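Local coordinates for protein chinitase A (Streptomyces coelicolor, PDB 3EBV) that probably hydrolyses chitin as a family 18 endochitinase, the chain here being the catalytic TIM-barrel domain of a longer protein, at residues K192-G197 / L202-C207; D154-Q159 / G184-C189; V47-D52 / Y111-V116. All blocks are in the same frame, centred on the assembly; numbering follows the deposited sequence.

Contact 1. Residues K192-G197 / L202-C207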
# COMPACT_ATOMS: atom_id res chain seq x y z
N LYS A 192 -9.39 21.29 9.76
CA LYS A 192 -10.73 20.89 10.25
C LYS A 192 -10.79 19.39 10.51
O LYS A 192 -10.01 18.64 9.91
CB LYS A 192 -11.82 21.30 9.24
CG LYS A 192 -11.87 22.79 8.91
CD LYS A 192 -13.14 23.15 8.12
CE LYS A 192 -13.29 24.65 8.10
NZ LYS A 192 -14.51 25.07 7.26
N VAL A 193 -11.71 18.95 11.35
CA VAL A 193 -11.83 17.53 11.74
C VAL A 193 -12.74 16.81 10.77
O VAL A 193 -13.89 17.25 10.49
CB VAL A 193 -12.43 17.42 13.17
CG1 VAL A 193 -12.69 15.95 13.53
CG2 VAL A 193 -11.52 18.10 14.19
N TYR A 194 -12.25 15.68 10.26
CA TYR A 194 -13.01 14.84 9.35
C TYR A 194 -13.07 13.42 9.89
O TYR A 194 -12.23 12.98 10.69
CB TYR A 194 -12.36 14.81 7.93
CG TYR A 194 -12.41 16.18 7.28
CD1 TYR A 194 -13.56 16.57 6.61
CD2 TYR A 194 -11.34 17.10 7.40
CE1 TYR A 194 -13.65 17.84 6.03
CE2 TYR A 194 -11.43 18.38 6.83
CZ TYR A 194 -12.61 18.72 6.14
OH TYR A 194 -12.75 19.99 5.56
N ALA A 195 -14.09 12.70 9.43
CA ALA A 195 -14.36 11.33 9.88
C ALA A 195 -14.25 10.32 8.76
O ALA A 195 -14.64 10.62 7.61
CB ALA A 195 -15.77 11.27 10.46
N GLN A 196 -13.77 9.12 9.10
CA GLN A 196 -13.66 8.06 8.09
C GLN A 196 -15.02 7.72 7.47
O GLN A 196 -16.06 7.93 8.10
CB GLN A 196 -12.94 6.80 8.62
CG GLN A 196 -13.83 6.02 9.58
CD GLN A 196 -13.13 4.85 10.20
OE1 GLN A 196 -12.06 4.47 9.73
NE2 GLN A 196 -13.69 4.32 11.28
N GLY A 197 -14.97 7.13 6.28
CA GLY A 197 -16.21 6.75 5.63
C GLY A 197 -16.90 7.86 4.86
O GLY A 197 -18.08 7.72 4.51
N LEU A 202 -11.16 11.38 2.60
CA LEU A 202 -10.18 11.03 1.57
C LEU A 202 -9.49 12.27 1.01
O LEU A 202 -8.27 12.35 0.92
CB LEU A 202 -10.84 10.23 0.44
CG LEU A 202 -11.61 8.98 0.91
CD1 LEU A 202 -12.18 8.22 -0.27
CD2 LEU A 202 -10.70 8.05 1.75
N THR A 203 -10.30 13.25 0.59
CA THR A 203 -9.69 14.40 -0.09
C THR A 203 -8.92 15.33 0.83
O THR A 203 -7.82 15.80 0.45
CB THR A 203 -10.78 15.21 -0.87
OG1 THR A 203 -11.79 15.64 0.06
CG2 THR A 203 -11.44 14.34 -1.93
N ALA A 204 -9.47 15.62 2.00
CA ALA A 204 -8.82 16.52 2.94
C ALA A 204 -7.53 15.97 3.55
O ALA A 204 -6.61 16.74 3.87
CB ALA A 204 -9.80 16.99 4.02
N LEU A 205 -7.48 14.64 3.76
CA LEU A 205 -6.25 14.05 4.29
C LEU A 205 -5.24 13.81 3.16
O LEU A 205 -4.04 14.00 3.39
CB LEU A 205 -6.56 12.72 5.01
CG LEU A 205 -6.97 12.89 6.48
CD1 LEU A 205 -8.23 13.71 6.69
CD2 LEU A 205 -7.16 11.50 7.10
N ALA A 206 -5.69 13.41 1.96
CA ALA A 206 -4.75 13.31 0.81
C ALA A 206 -4.10 14.67 0.54
O ALA A 206 -2.91 14.74 0.22
CB ALA A 206 -5.45 12.79 -0.41
N CYS A 207 -4.86 15.73 0.72
CA CYS A 207 -4.34 17.10 0.53
C CYS A 207 -3.09 17.37 1.40
O CYS A 207 -2.18 18.10 0.99
CB CYS A 207 -5.49 18.06 0.92
SG CYS A 207 -5.07 19.80 0.93

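Contact 2. Residues D154-Q159 / G184-C189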
# COMPACT_ATOMS: atom_id res chain seq x y z
N ASP A 154 0.00 8.59 10.97
CA ASP A 154 1.40 8.68 10.53
C ASP A 154 1.65 9.76 9.47
O ASP A 154 2.82 10.01 9.13
CB ASP A 154 1.82 7.33 9.95
CG ASP A 154 1.77 6.20 10.98
OD1 ASP A 154 2.29 6.40 12.09
OD2 ASP A 154 1.20 5.14 10.66
N MSE A 155 0.59 10.38 8.94
CA MSE A 155 0.74 11.37 7.88
C MSE A 155 -0.09 12.64 8.17
O MSE A 155 -0.49 13.35 7.23
CB MSE A 155 0.28 10.81 6.52
CG MSE A 155 0.91 9.46 6.11
SE MSE A 155 2.81 9.65 5.60
CE MSE A 155 2.58 10.52 3.92
N GLN A 156 -0.26 12.96 9.44
CA GLN A 156 -1.01 14.16 9.84
C GLN A 156 -0.19 15.43 9.65
O GLN A 156 -0.74 16.52 9.55
CB GLN A 156 -1.49 14.01 11.27
CG GLN A 156 -2.80 13.19 11.36
CD GLN A 156 -4.02 13.99 10.88
OE1 GLN A 156 -4.45 13.89 9.70
NE2 GLN A 156 -4.60 14.72 11.79
N SER A 157 1.13 15.28 9.58
CA SER A 157 2.00 16.39 9.20
C SER A 157 3.29 15.79 8.66
O SER A 157 3.53 14.57 8.77
CB SER A 157 2.35 17.28 10.40
OG SER A 157 3.26 16.66 11.30
N THR A 158 4.13 16.66 8.12
CA THR A 158 5.41 16.24 7.55
C THR A 158 6.35 15.74 8.62
O THR A 158 7.36 15.15 8.29
CB THR A 158 6.08 17.37 6.76
OG1 THR A 158 6.31 18.46 7.65
CG2 THR A 158 5.23 17.82 5.59
N GLN A 159 5.98 15.93 9.88
CA GLN A 159 6.73 15.43 11.02
C GLN A 159 6.41 13.97 11.38
O GLN A 159 7.09 13.40 12.20
CB GLN A 159 6.52 16.35 12.26
CG GLN A 159 6.78 17.85 12.00
CD GLN A 159 8.09 18.07 11.27
OE1 GLN A 159 8.14 18.68 10.19
NE2 GLN A 159 9.17 17.54 11.85
N GLY A 184 -9.75 6.86 13.84
CA GLY A 184 -10.49 7.89 14.53
C GLY A 184 -10.55 9.15 13.64
O GLY A 184 -9.95 9.21 12.54
N THR A 185 -11.24 10.17 14.13
CA THR A 185 -11.28 11.43 13.37
C THR A 185 -9.86 12.01 13.26
O THR A 185 -8.98 11.78 14.11
CB THR A 185 -12.25 12.46 13.98
OG1 THR A 185 -11.85 12.72 15.33
CG2 THR A 185 -13.70 11.95 13.94
N MSE A 186 -9.65 12.76 12.18
CA MSE A 186 -8.36 13.31 11.85
C MSE A 186 -8.49 14.73 11.32
O MSE A 186 -9.57 15.09 10.84
CB MSE A 186 -7.72 12.46 10.73
CG MSE A 186 -7.37 11.04 11.19
SE MSE A 186 -5.77 11.08 12.34
CE MSE A 186 -6.26 9.60 13.56
N LEU A 187 -7.41 15.50 11.36
CA LEU A 187 -7.44 16.85 10.75
C LEU A 187 -7.16 16.75 9.25
O LEU A 187 -6.30 15.93 8.81
CB LEU A 187 -6.40 17.77 11.39
CG LEU A 187 -6.55 17.93 12.89
CD1 LEU A 187 -5.49 18.92 13.35
CD2 LEU A 187 -7.92 18.53 13.19
N GLY A 188 -7.82 17.57 8.45
CA GLY A 188 -7.44 17.71 7.06
C GLY A 188 -6.44 18.82 6.84
O GLY A 188 -5.98 19.45 7.82
N CYS A 189 -6.06 19.06 5.57
CA CYS A 189 -5.03 20.09 5.34
C CYS A 189 -5.52 21.50 5.68
O CYS A 189 -4.71 22.44 5.81
CB CYS A 189 -4.55 20.06 3.90
SG CYS A 189 -5.90 20.47 2.75

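Contact 3. Residues V47-D52 / Y111-V116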
# COMPACT_ATOMS: atom_id res chain seq x y z
N VAL A 47 13.70 -10.00 7.97
CA VAL A 47 12.44 -10.65 7.63
C VAL A 47 12.68 -11.92 6.85
O VAL A 47 13.77 -12.17 6.33
CB VAL A 47 11.51 -9.72 6.79
CG1 VAL A 47 11.23 -8.43 7.58
CG2 VAL A 47 12.06 -9.49 5.36
N THR A 48 11.62 -12.72 6.75
CA THR A 48 11.63 -13.86 5.86
C THR A 48 10.22 -14.02 5.30
O THR A 48 9.25 -13.41 5.80
CB THR A 48 12.11 -15.16 6.62
OG1 THR A 48 12.37 -16.20 5.67
CG2 THR A 48 11.08 -15.61 7.62
N PHE A 49 10.11 -14.78 4.23
CA PHE A 49 8.80 -15.09 3.69
C PHE A 49 8.62 -16.60 3.62
O PHE A 49 9.51 -17.31 3.12
CB PHE A 49 8.66 -14.50 2.29
CG PHE A 49 7.33 -14.83 1.64
CD1 PHE A 49 6.15 -14.29 2.14
CD2 PHE A 49 7.27 -15.71 0.56
CE1 PHE A 49 4.94 -14.62 1.56
CE2 PHE A 49 6.05 -16.03 -0.02
CZ PHE A 49 4.89 -15.48 0.46
N ASN A 50 7.48 -17.06 4.10
CA ASN A 50 7.14 -18.48 4.08
C ASN A 50 5.74 -18.62 3.49
O ASN A 50 4.76 -18.26 4.17
CB ASN A 50 7.17 -19.01 5.52
CG ASN A 50 8.57 -18.99 6.14
OD1 ASN A 50 9.52 -19.54 5.57
ND2 ASN A 50 8.71 -18.36 7.30
N LEU A 51 5.67 -19.11 2.26
CA LEU A 51 4.36 -19.31 1.62
C LEU A 51 3.51 -20.21 2.50
O LEU A 51 3.97 -21.28 2.92
CB LEU A 51 4.50 -19.89 0.22
CG LEU A 51 3.21 -20.11 -0.59
CD1 LEU A 51 2.50 -18.75 -0.91
CD2 LEU A 51 3.49 -20.86 -1.85
N ASP A 52 2.28 -19.78 2.80
CA ASP A 52 1.35 -20.56 3.63
C ASP A 52 0.66 -21.65 2.79
O ASP A 52 -0.56 -21.67 2.64
CB ASP A 52 0.33 -19.61 4.28
CG ASP A 52 -0.60 -20.30 5.27
OD1 ASP A 52 -0.25 -21.40 5.77
OD2 ASP A 52 -1.69 -19.74 5.55
N TYR A 111 12.14 -14.96 -4.65
CA TYR A 111 10.80 -15.14 -5.23
C TYR A 111 10.54 -14.33 -6.46
O TYR A 111 9.49 -14.48 -7.08
CB TYR A 111 9.70 -14.87 -4.16
CG TYR A 111 9.82 -15.82 -3.01
CD1 TYR A 111 9.24 -17.11 -3.09
CD2 TYR A 111 10.57 -15.50 -1.89
CE1 TYR A 111 9.38 -18.00 -2.05
CE2 TYR A 111 10.72 -16.39 -0.84
CZ TYR A 111 10.13 -17.66 -0.94
OH TYR A 111 10.30 -18.53 0.13
N GLY A 112 11.49 -13.45 -6.82
CA GLY A 112 11.35 -12.58 -7.96
C GLY A 112 10.49 -11.33 -7.73
O GLY A 112 9.97 -10.76 -8.68
N PHE A 113 10.39 -10.87 -6.48
CA PHE A 113 9.57 -9.68 -6.22
C PHE A 113 10.21 -8.42 -6.78
O PHE A 113 11.46 -8.29 -6.81
CB PHE A 113 9.35 -9.51 -4.73
CG PHE A 113 8.56 -10.63 -4.08
CD1 PHE A 113 7.40 -11.15 -4.68
CD2 PHE A 113 8.97 -11.16 -2.85
CE1 PHE A 113 6.68 -12.20 -4.05
CE2 PHE A 113 8.27 -12.19 -2.20
CZ PHE A 113 7.10 -12.69 -2.80
N ASP A 114 9.36 -7.47 -7.21
CA ASP A 114 9.81 -6.21 -7.78
C ASP A 114 10.23 -5.16 -6.75
O ASP A 114 10.76 -4.11 -7.13
CB ASP A 114 8.73 -5.63 -8.68
CG ASP A 114 8.42 -6.55 -9.82
OD1 ASP A 114 9.33 -6.72 -10.68
OD2 ASP A 114 7.32 -7.14 -9.84
N GLY A 115 10.00 -5.43 -5.47
CA GLY A 115 10.25 -4.42 -4.44
C GLY A 115 9.50 -4.75 -3.18
O GLY A 115 9.15 -5.92 -2.92
N VAL A 116 9.25 -3.69 -2.38
CA VAL A 116 8.83 -3.86 -1.01
C VAL A 116 7.74 -2.83 -0.71
O VAL A 116 7.74 -1.70 -1.27
CB VAL A 116 10.02 -3.70 -0.01
CG1 VAL A 116 10.64 -2.27 -0.07
CG2 VAL A 116 9.61 -4.08 1.40
O HOH W 1 8.03 -19.99 0.96

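Contact 1. Residues K192-G197 / L202-C207
The phenol ring of Y194 lies on the helix 199-210 with the methyl of A204 beneath one of its faces, and this pair carries most of the contact. CB of A204 sits 3.9 Å from the centroid of the Y194 ring and 24° off the ring normal, a CH-pi interaction. The methyl is displaced toward the rim on the CD2-CE2 side, and its nearest ring atom is CE2 of Y194, 3.5 Å from CB of A204. With CG of Y194 anti to the carbonyl carbon (chi1 -65°), the ring is carried from the strand 193-194 across the helix surface instead of standing upright on it. L205 adds a looser touch nearer the backbone of the same side chain: its CD1 branch comes to 4.5 Å from CB of Y194. L205 also touches M186 in the partner strand 186-187, so this leucine packs against both strands of the small hairpin. The hydroxyl of Y194 does not turn to the helix segment but hydrogen-bonds to the carboxylate of D190, which fixes the outer end of the ring. A backbone hydrogen bond joins A204 to C189, and one turn on, the C207-C189 disulfide ties the same loop to the helix. Hairpin 186-194 and helix 199-210 both belong to the connection between barrel strands 175-179 and 219-224. No hydrogen bond crosses the two segments, and their adhesion is apolar: a flat aromatic face matched to a small alanine, while the polar end of the ring is satisfied within its own loop.

Contact 2. Residues D154-Q159 / G184-C189
Q156 in the loop 154-159 faces L187 in the short strand 186-187, the two forming the nearest pair of CA atoms across the segments, 7.0 Å apart. The glutamine does most of the reaching. Its chain bends at chi2 (-74°), which turns the end of the amide toward the main chain of L187, and CD of Q156 comes to 3.6 Å from O of L187. The main-chain N and O of L187 lie close to the plane of the amide, at its end, and the amide also rests against the CB of that residue, the two side chains crossing at about a right angle. The selenium of M186, modelled as selenomethionine, approaches differently: it sits over one face of the amide group, with SE of M186 3.7 Å from CD of Q156, and also reaches CG of the glutamine. M186 bends at both chi2 and chi3, and it also touches I153 and T152 in the chain leading into this loop and F201 and L205 on helix 199-210, so it lies between loop and helix. L187, by contrast, also packs on V193 of the neighbouring strand. Beyond Q156 the loop is braced locally by an ST turn, in which OG of S157 accepts from N of Q159 at 3.2 Å. Segment 154-159 follows strand 145-148, whereas strand 186-187 belongs to the hairpin that follows strand 175-179. The contact thus joins two successive beta-alpha loops, both at the C-terminal ends of barrel strands, as expected of the elaborated loop side of a family 18 TIM barrel.

Contact 3. Residues V47-D52 / Y111-V116
F49 sends the edge of its ring into the face of Y111, and F113 closes the group into an aromatic cluster. The first pair is a T-shaped stack, with centroids 5.2 Å apart and planes at 86°. CD2 of F49 is the atom that enters, 3.8 Å from CZ of Y111 and toward the rim of that face. F49 gets there because its CG is anti to the backbone N (chi1 177°), which swings the ring off the chain and toward the end of helix 94-111. The second pair is also edge-to-face but looser: F113 turns its edge toward the face of F49, the centroids 6.0 Å apart, and CZ of F113 stays 4.5 Å from CE2 of F49. Within its own segment Y111 lays CB over a face of the F113 ring. The tyrosine hydroxyl is engaged at the rim of the cluster by a water 2.8 Å away from Y111 OH, and the same water accepts from L51 N, also at 2.8 Å, tying the tyrosine to the loop after strand 47-48. A leucine in place of Y111 would probably leave the edge of F49 without its aromatic face and the water at L51 without its second anchor. Farther out, V107 of helix 94-111 and I80 of strand 77-84 pack on both F49 and F113, while V35 of strand 32-40 touches F49. G112, with positive phi, ends the helix and lets the chain turn into strand 115-120. The chemistry is that of an apolar core between barrel strands and a helix, held by perpendicular rings, with a water bridging Y111 OH and L51 N at its polar margin.

Contacts 1 and 2 are neighbours, their centres about 9 Å apart, while contact 3 lies on the opposite side of the chain's centre, about 31 Å from contact 2 and 33 Å from contact 1 between centres. The first two share the two-stranded hairpin: strand 186-187 serves contact 2 and strand 193-194 contact 1, and the C189-C207 disulfide ties 184-189 to 202-207. Contact 2 is a surface contact, where a glutamine amide meets a selenomethionine and the main chain of a leucine. Contact 1 is more buried and apolar, with one ring on a helix. Contact 3, also buried, relies on three rings among barrel strands and the adjoining helix, with a water at its margin.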